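Local coordinates for Glyco_hydro_cc domain-containing protein (Blastomyces gilchristii, PDB 6UB0) that hydrolyses beta-1,3-glucan as a curdlan-specific exo-beta-1,3-glucanase of glycoside hydrolase family 128, subgroup III, at residues Gly3-Leu15 with Phe23-Thr37. Numbering follows the deposited sequence.
Sequences GKRGLAYNNINLL and FSWSYNWEPRPGGYT. With BGC (beta-D-glucopyranose), chain B.
Phe23 opens the contact by turning one ring face to Leu7, whose CD2 stands 3.7 Å from the ring centroid and 15° off its normal, a CH-pi contact. Ser24 follows with its hydroxyl, OG donating to Gly3 O from above the carbonyl plane. At Trp25 the indole lies over the backbone: Gly6 CA sits 3.4 Å from the five-membered-ring centroid, an approach possible because Gly6 has no CB to collide with the indole, while NE1 donates to Lys4 O at 3.0 Å, nearly in the ring plane. The parallel pairing of strands 5-8 and 23-27, neighbours in the TIM-barrel wall, is clearest from here on: Leu7 N donates to Trp25 O, Tyr27 N to Leu7 O, and Tyr9 N to Tyr27 O. Ala8 CB touches both Tyr27 CE1 and Trp29 CH2, and the Tyr27 hydroxyl reaches Thr175 O on the barrel.

Asn28 places CB over the centre of the Tyr9 ring, 3.8 Å from its centroid; Leu15 CD1 lies over the opposite face, toward the rim. With chi1 at 65°, Tyr9 CG sits between its own N and carbonyl carbon, and the ring runs alongside the Asn28 side chain to bring OH within 2.7 Å of Pro33 O, on a carbonyl lone pair. A water donates to the same hydroxyl. Asn28 ND2 holds Arg32 O, and OD1 accepts from Glu30 N in an Asx turn and bonds Tyr42. Trp29 offers one indole face to the glucose, whose C5 stands 3.6 Å from Trp29 CD2; the Asn10 side chain crosses the indole near Trp29 CE3, and its ND2 donates to glucose O4 at 3.0 Å (150° at the hydrogen). Further on, Ile12 CD1 packs against the Gly35–Tyr36 peptide.

The loops leaving the two paired strands thus bring Asn10 and Trp29 together at the sugar, their side chains crossing at about a right angle, joining a directional polar grip to an apolar platform for one sugar of the bound glycan.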
loop_
_atom_site.group_PDB
_atom_site.type_symbol
_atom_site.label_atom_id
_atom_site.label_comp_id
_atom_site.label_asym_id
_atom_site.label_seq_id
_atom_site.Cartn_x
_atom_site.Cartn_y
_atom_site.Cartn_z
ATOM N N GLY A 3 -1.034 -6.290 -14.060
ATOM C CA GLY A 3 0.001 -5.270 -13.856
ATOM C C GLY A 3 -0.218 -4.489 -12.570
ATOM O O GLY A 3 0.545 -3.466 -12.381
ATOM N N LYS A 4 -1.178 -4.930 -11.727
ATOM C CA LYS A 4 -1.546 -4.314 -10.411
ATOM C C LYS A 4 -0.798 -4.957 -9.221
ATOM O O LYS A 4 -0.715 -4.280 -8.159
ATOM C CB LYS A 4 -3.032 -4.418 -10.054
ATOM C CG LYS A 4 -4.047 -3.985 -11.095
ATOM C CD LYS A 4 -5.444 -4.133 -10.537
ATOM C CE LYS A 4 -6.559 -3.782 -11.508
ATOM N NZ LYS A 4 -7.887 -3.903 -10.835
ATOM N N ARG A 5 -0.284 -6.176 -9.348
ATOM C CA ARG A 5 0.229 -6.949 -8.188
ATOM C C ARG A 5 1.632 -6.506 -7.747
ATOM O O ARG A 5 2.551 -6.505 -8.630
ATOM C CB ARG A 5 0.304 -8.410 -8.621
ATOM C CG ARG A 5 0.427 -9.352 -7.437
ATOM C CD ARG A 5 0.028 -10.802 -7.733
ATOM N NE ARG A 5 -1.317 -10.959 -8.280
ATOM C CZ ARG A 5 -1.820 -12.110 -8.776
ATOM N NH1 ARG A 5 -1.081 -13.205 -8.763
ATOM N NH2 ARG A 5 -3.028 -12.157 -9.307
ATOM N N GLY A 6 1.827 -6.301 -6.432
ATOM C CA GLY A 6 3.024 -5.727 -5.800
ATOM C C GLY A 6 3.786 -6.696 -4.904
ATOM O O GLY A 6 3.158 -7.623 -4.334
ATOM N N LEU A 7 5.052 -6.365 -4.658
ATOM C CA LEU A 7 5.952 -7.114 -3.741
ATOM C C LEU A 7 6.289 -6.184 -2.571
ATOM O O LEU A 7 7.163 -5.330 -2.718
ATOM C CB LEU A 7 7.176 -7.558 -4.538
ATOM C CG LEU A 7 6.892 -8.639 -5.601
ATOM C CD1 LEU A 7 8.153 -8.880 -6.416
ATOM C CD2 LEU A 7 6.394 -9.930 -4.972
ATOM N N ALA A 8 5.645 -6.409 -1.415
ATOM C CA ALA A 8 5.853 -5.673 -0.153
ATOM C C ALA A 8 6.939 -6.418 0.668
ATOM O O ALA A 8 6.728 -7.548 1.044
ATOM C CB ALA A 8 4.540 -5.616 0.570
ATOM N N TYR A 9 8.118 -5.832 0.878
ATOM C CA TYR A 9 9.259 -6.587 1.453
ATOM C C TYR A 9 10.032 -5.801 2.498
ATOM O O TYR A 9 9.903 -4.601 2.618
ATOM C CB TYR A 9 10.295 -6.917 0.378
ATOM C CG TYR A 9 11.012 -5.760 -0.244
ATOM C CD1 TYR A 9 10.437 -4.982 -1.251
ATOM C CD2 TYR A 9 12.270 -5.376 0.200
ATOM C CE1 TYR A 9 11.134 -3.960 -1.858
ATOM C CE2 TYR A 9 12.955 -4.336 -0.386
ATOM C CZ TYR A 9 12.378 -3.600 -1.388
ATOM O OH TYR A 9 13.111 -2.605 -1.937
ATOM N N ASN A 10 10.819 -6.529 3.261
ATOM C CA ASN A 10 11.890 -5.965 4.114
ATOM C C ASN A 10 13.260 -6.380 3.543
ATOM O O ASN A 10 14.129 -5.493 3.297
ATOM C CB ASN A 10 11.674 -6.389 5.567
ATOM C CG ASN A 10 10.521 -5.707 6.284
ATOM O OD1 ASN A 10 10.157 -6.148 7.368
ATOM N ND2 ASN A 10 9.968 -4.627 5.745
ATOM N N ASN A 11 13.428 -7.660 3.244
ATOM C CA ASN A 11 14.703 -8.235 2.733
ATOM C C ASN A 11 14.689 -8.212 1.201
ATOM O O ASN A 11 13.875 -8.923 0.618
ATOM C CB ASN A 11 14.883 -9.660 3.254
ATOM C CG ASN A 11 16.197 -10.289 2.860
ATOM O OD1 ASN A 11 16.942 -9.745 2.032
ATOM N ND2 ASN A 11 16.470 -11.460 3.418
ATOM N N ILE A 12 15.510 -7.381 0.553
ATOM C CA ILE A 12 15.384 -7.214 -0.925
ATOM C C ILE A 12 15.810 -8.522 -1.617
ATOM O O ILE A 12 15.271 -8.817 -2.711
ATOM C CB ILE A 12 16.102 -5.969 -1.467
ATOM C CG1 ILE A 12 15.602 -5.704 -2.889
ATOM C CG2 ILE A 12 17.602 -6.106 -1.387
ATOM C CD1 ILE A 12 15.846 -4.303 -3.390
ATOM N N ASN A 13 16.641 -9.315 -0.944
ATOM C CA ASN A 13 17.130 -10.649 -1.401
ATOM C C ASN A 13 15.938 -11.540 -1.777
ATOM O O ASN A 13 16.046 -12.245 -2.790
ATOM C CB ASN A 13 17.994 -11.336 -0.338
ATOM C CG ASN A 13 19.293 -10.604 -0.088
ATOM O OD1 ASN A 13 20.044 -10.345 -1.029
ATOM N ND2 ASN A 13 19.574 -10.254 1.162
ATOM N N LEU A 14 14.808 -11.465 -1.071
ATOM C CA LEU A 14 13.730 -12.482 -1.276
ATOM C C LEU A 14 12.843 -12.210 -2.504
ATOM O O LEU A 14 12.064 -13.113 -2.883
ATOM C CB LEU A 14 12.872 -12.560 -0.021
ATOM C CG LEU A 14 13.640 -12.489 1.287
ATOM C CD1 LEU A 14 12.673 -12.432 2.447
ATOM C CD2 LEU A 14 14.588 -13.665 1.431
ATOM N N LEU A 15 12.967 -11.058 -3.151
ATOM C CA LEU A 15 12.172 -10.726 -4.351
ATOM C C LEU A 15 12.554 -11.671 -5.505
ATOM O O LEU A 15 11.713 -11.934 -6.346
ATOM C CB LEU A 15 12.371 -9.252 -4.706
ATOM C CG LEU A 15 12.000 -8.274 -3.592
ATOM C CD1 LEU A 15 12.444 -6.871 -3.921
ATOM C CD2 LEU A 15 10.524 -8.292 -3.307
ATOM N N PHE A 23 4.360 -9.200 -11.527
ATOM C CA PHE A 23 4.676 -8.124 -10.557
ATOM C C PHE A 23 5.139 -6.903 -11.333
ATOM O O PHE A 23 5.881 -7.034 -12.309
ATOM C CB PHE A 23 5.678 -8.637 -9.519
ATOM C CG PHE A 23 5.168 -9.854 -8.787
ATOM C CD1 PHE A 23 4.144 -9.770 -7.860
ATOM C CD2 PHE A 23 5.709 -11.091 -9.012
ATOM C CE1 PHE A 23 3.678 -10.897 -7.192
ATOM C CE2 PHE A 23 5.286 -12.200 -8.307
ATOM C CZ PHE A 23 4.233 -12.123 -7.451
ATOM N N SER A 24 4.653 -5.735 -10.958
ATOM C CA SER A 24 5.063 -4.490 -11.631
ATOM C C SER A 24 5.755 -3.605 -10.626
ATOM O O SER A 24 6.424 -2.673 -11.091
ATOM C CB SER A 24 3.875 -3.839 -12.268
ATOM O OG SER A 24 2.951 -3.461 -11.280
ATOM N N TRP A 25 5.584 -3.860 -9.315
ATOM C CA TRP A 25 6.034 -2.898 -8.301
ATOM C C TRP A 25 6.356 -3.550 -6.954
ATOM O O TRP A 25 5.974 -4.714 -6.654
ATOM C CB TRP A 25 4.991 -1.785 -8.160
ATOM C CG TRP A 25 3.743 -2.184 -7.448
ATOM C CD1 TRP A 25 2.722 -2.933 -7.941
ATOM C CD2 TRP A 25 3.387 -1.862 -6.092
ATOM N NE1 TRP A 25 1.756 -3.103 -6.992
ATOM C CE2 TRP A 25 2.131 -2.452 -5.852
ATOM C CE3 TRP A 25 4.030 -1.129 -5.073
ATOM C CZ2 TRP A 25 1.508 -2.351 -4.609
ATOM C CZ3 TRP A 25 3.414 -1.035 -3.854
ATOM C CH2 TRP A 25 2.148 -1.583 -3.657
ATOM N N SER A 26 7.066 -2.760 -6.152
ATOM C CA SER A 26 7.577 -3.144 -4.838
ATOM C C SER A 26 7.559 -1.943 -3.911
ATOM O O SER A 26 7.606 -0.796 -4.397
ATOM C CB SER A 26 8.930 -3.703 -4.905
ATOM O OG SER A 26 9.834 -2.705 -5.240
ATOM N N TYR A 27 7.533 -2.215 -2.605
ATOM C CA TYR A 27 7.794 -1.185 -1.577
ATOM C C TYR A 27 8.211 -1.950 -0.342
ATOM O O TYR A 27 7.989 -3.152 -0.303
ATOM C CB TYR A 27 6.590 -0.239 -1.441
ATOM C CG TYR A 27 5.536 -0.634 -0.446
ATOM C CD1 TYR A 27 4.687 -1.701 -0.714
ATOM C CD2 TYR A 27 5.393 0.041 0.770
ATOM C CE1 TYR A 27 3.725 -2.089 0.220
ATOM C CE2 TYR A 27 4.389 -0.287 1.660
ATOM C CZ TYR A 27 3.570 -1.371 1.402
ATOM O OH TYR A 27 2.620 -1.813 2.305
ATOM N N ASN A 28 8.778 -1.227 0.587
ATOM C CA ASN A 28 9.375 -1.779 1.803
ATOM C C ASN A 28 9.120 -0.889 3.008
ATOM O O ASN A 28 9.909 -0.990 3.964
ATOM C CB ASN A 28 10.877 -1.933 1.608
ATOM C CG ASN A 28 11.658 -0.664 1.370
ATOM O OD1 ASN A 28 11.119 0.420 1.123
ATOM N ND2 ASN A 28 12.957 -0.815 1.474
ATOM N N TRP A 29 8.052 -0.098 2.970
ATOM C CA TRP A 29 7.677 0.799 4.097
ATOM C C TRP A 29 8.804 1.769 4.432
ATOM O O TRP A 29 8.771 2.329 5.563
ATOM C CB TRP A 29 7.359 -0.045 5.328
ATOM C CG TRP A 29 6.143 -0.906 5.240
ATOM C CD1 TRP A 29 4.875 -0.525 5.531
ATOM C CD2 TRP A 29 6.072 -2.292 4.843
ATOM N NE1 TRP A 29 4.016 -1.562 5.338
ATOM C CE2 TRP A 29 4.716 -2.660 4.921
ATOM C CE3 TRP A 29 7.006 -3.239 4.430
ATOM C CZ2 TRP A 29 4.241 -3.921 4.578
ATOM C CZ3 TRP A 29 6.544 -4.517 4.129
ATOM C CH2 TRP A 29 5.200 -4.865 4.249
ATOM N N GLU A 30 9.776 1.966 3.530
ATOM C CA GLU A 30 10.915 2.860 3.764
ATOM C C GLU A 30 10.923 3.858 2.626
ATOM O O GLU A 30 10.260 3.642 1.606
ATOM C CB GLU A 30 12.260 2.132 3.765
ATOM C CG GLU A 30 12.426 1.151 4.892
ATOM C CD GLU A 30 12.430 1.836 6.235
ATOM O OE1 GLU A 30 12.808 3.040 6.296
ATOM O OE2 GLU A 30 12.018 1.169 7.203
ATOM N N PRO A 31 11.708 4.943 2.775
ATOM C CA PRO A 31 11.901 5.896 1.681
ATOM C C PRO A 31 12.942 5.453 0.621
ATOM O O PRO A 31 12.955 6.031 -0.476
ATOM C CB PRO A 31 12.323 7.150 2.482
ATOM C CG PRO A 31 13.169 6.583 3.613
ATOM C CD PRO A 31 12.388 5.355 4.027
ATOM N N ARG A 32 13.839 4.524 0.948
ATOM C CA ARG A 32 14.948 4.091 0.040
ATOM C C ARG A 32 14.801 2.588 -0.138
ATOM O O ARG A 32 14.238 1.956 0.735
ATOM C CB ARG A 32 16.339 4.410 0.613
ATOM C CG ARG A 32 16.612 5.892 0.818
ATOM C CD ARG A 32 17.620 6.491 -0.147
ATOM N NE ARG A 32 17.660 7.948 0.036
ATOM C CZ ARG A 32 18.283 8.808 -0.770
ATOM N NH1 ARG A 32 18.940 8.380 -1.833
ATOM N NH2 ARG A 32 18.234 10.107 -0.509
ATOM N N PRO A 33 15.146 1.986 -1.290
ATOM C CA PRO A 33 14.829 0.578 -1.499
ATOM C C PRO A 33 15.754 -0.474 -0.882
ATOM O O PRO A 33 15.367 -1.633 -0.856
ATOM C CB PRO A 33 14.895 0.446 -3.034
ATOM C CG PRO A 33 15.901 1.487 -3.439
ATOM C CD PRO A 33 15.617 2.648 -2.514
ATOM N N GLY A 34 16.957 -0.088 -0.468
ATOM C CA GLY A 34 17.942 -1.045 0.081
ATOM C C GLY A 34 18.584 -1.918 -0.992
ATOM O O GLY A 34 19.199 -2.909 -0.660
ATOM N N GLY A 35 18.440 -1.582 -2.260
ATOM C CA GLY A 35 18.911 -2.466 -3.347
ATOM C C GLY A 35 18.176 -2.156 -4.632
ATOM O O GLY A 35 17.624 -1.016 -4.729
ATOM N N TYR A 36 18.172 -3.109 -5.576
ATOM C CA TYR A 36 17.551 -2.981 -6.927
ATOM C C TYR A 36 16.947 -4.340 -7.327
ATOM O O TYR A 36 17.470 -5.454 -6.984
ATOM C CB TYR A 36 18.559 -2.352 -7.912
ATOM C CG TYR A 36 18.138 -2.418 -9.361
ATOM C CD1 TYR A 36 18.441 -3.535 -10.118
ATOM C CD2 TYR A 36 17.445 -1.387 -9.982
ATOM C CE1 TYR A 36 18.064 -3.639 -11.444
ATOM C CE2 TYR A 36 17.056 -1.470 -11.314
ATOM C CZ TYR A 36 17.329 -2.626 -12.035
ATOM O OH TYR A 36 16.965 -2.800 -13.345
ATOM N N THR A 37 15.790 -4.270 -7.991
ATOM C CA THR A 37 15.086 -5.409 -8.632
ATOM C C THR A 37 14.695 -4.967 -10.041
ATOM O O THR A 37 14.059 -3.905 -10.150
ATOM C CB THR A 37 13.807 -5.879 -7.908
ATOM O OG1 THR A 37 13.996 -6.018 -6.503
ATOM C CG2 THR A 37 13.348 -7.212 -8.449
HETATM C C2 BGC B . 6.037 -1.594 9.875
HETATM C C3 BGC B . 7.165 -1.529 8.888
HETATM C C4 BGC B . 7.555 -2.960 8.592
HETATM C C5 BGC B . 6.327 -3.761 8.111
HETATM C C6 BGC B . 6.448 -5.268 7.844
HETATM C C1 BGC B . 4.890 -2.448 9.409
HETATM O O2 BGC B . 5.588 -0.241 10.009
HETATM O O3 BGC B . 8.262 -0.664 9.312
HETATM O O4 BGC B . 8.609 -2.819 7.639
HETATM O O5 BGC B . 5.276 -3.789 9.083
HETATM O O6 BGC B . 7.094 -5.857 9.006
HETATM O O HOH W 1 12.850 -3.147 -4.793
HETATM O O HOH W 2 14.361 -2.888 2.659
#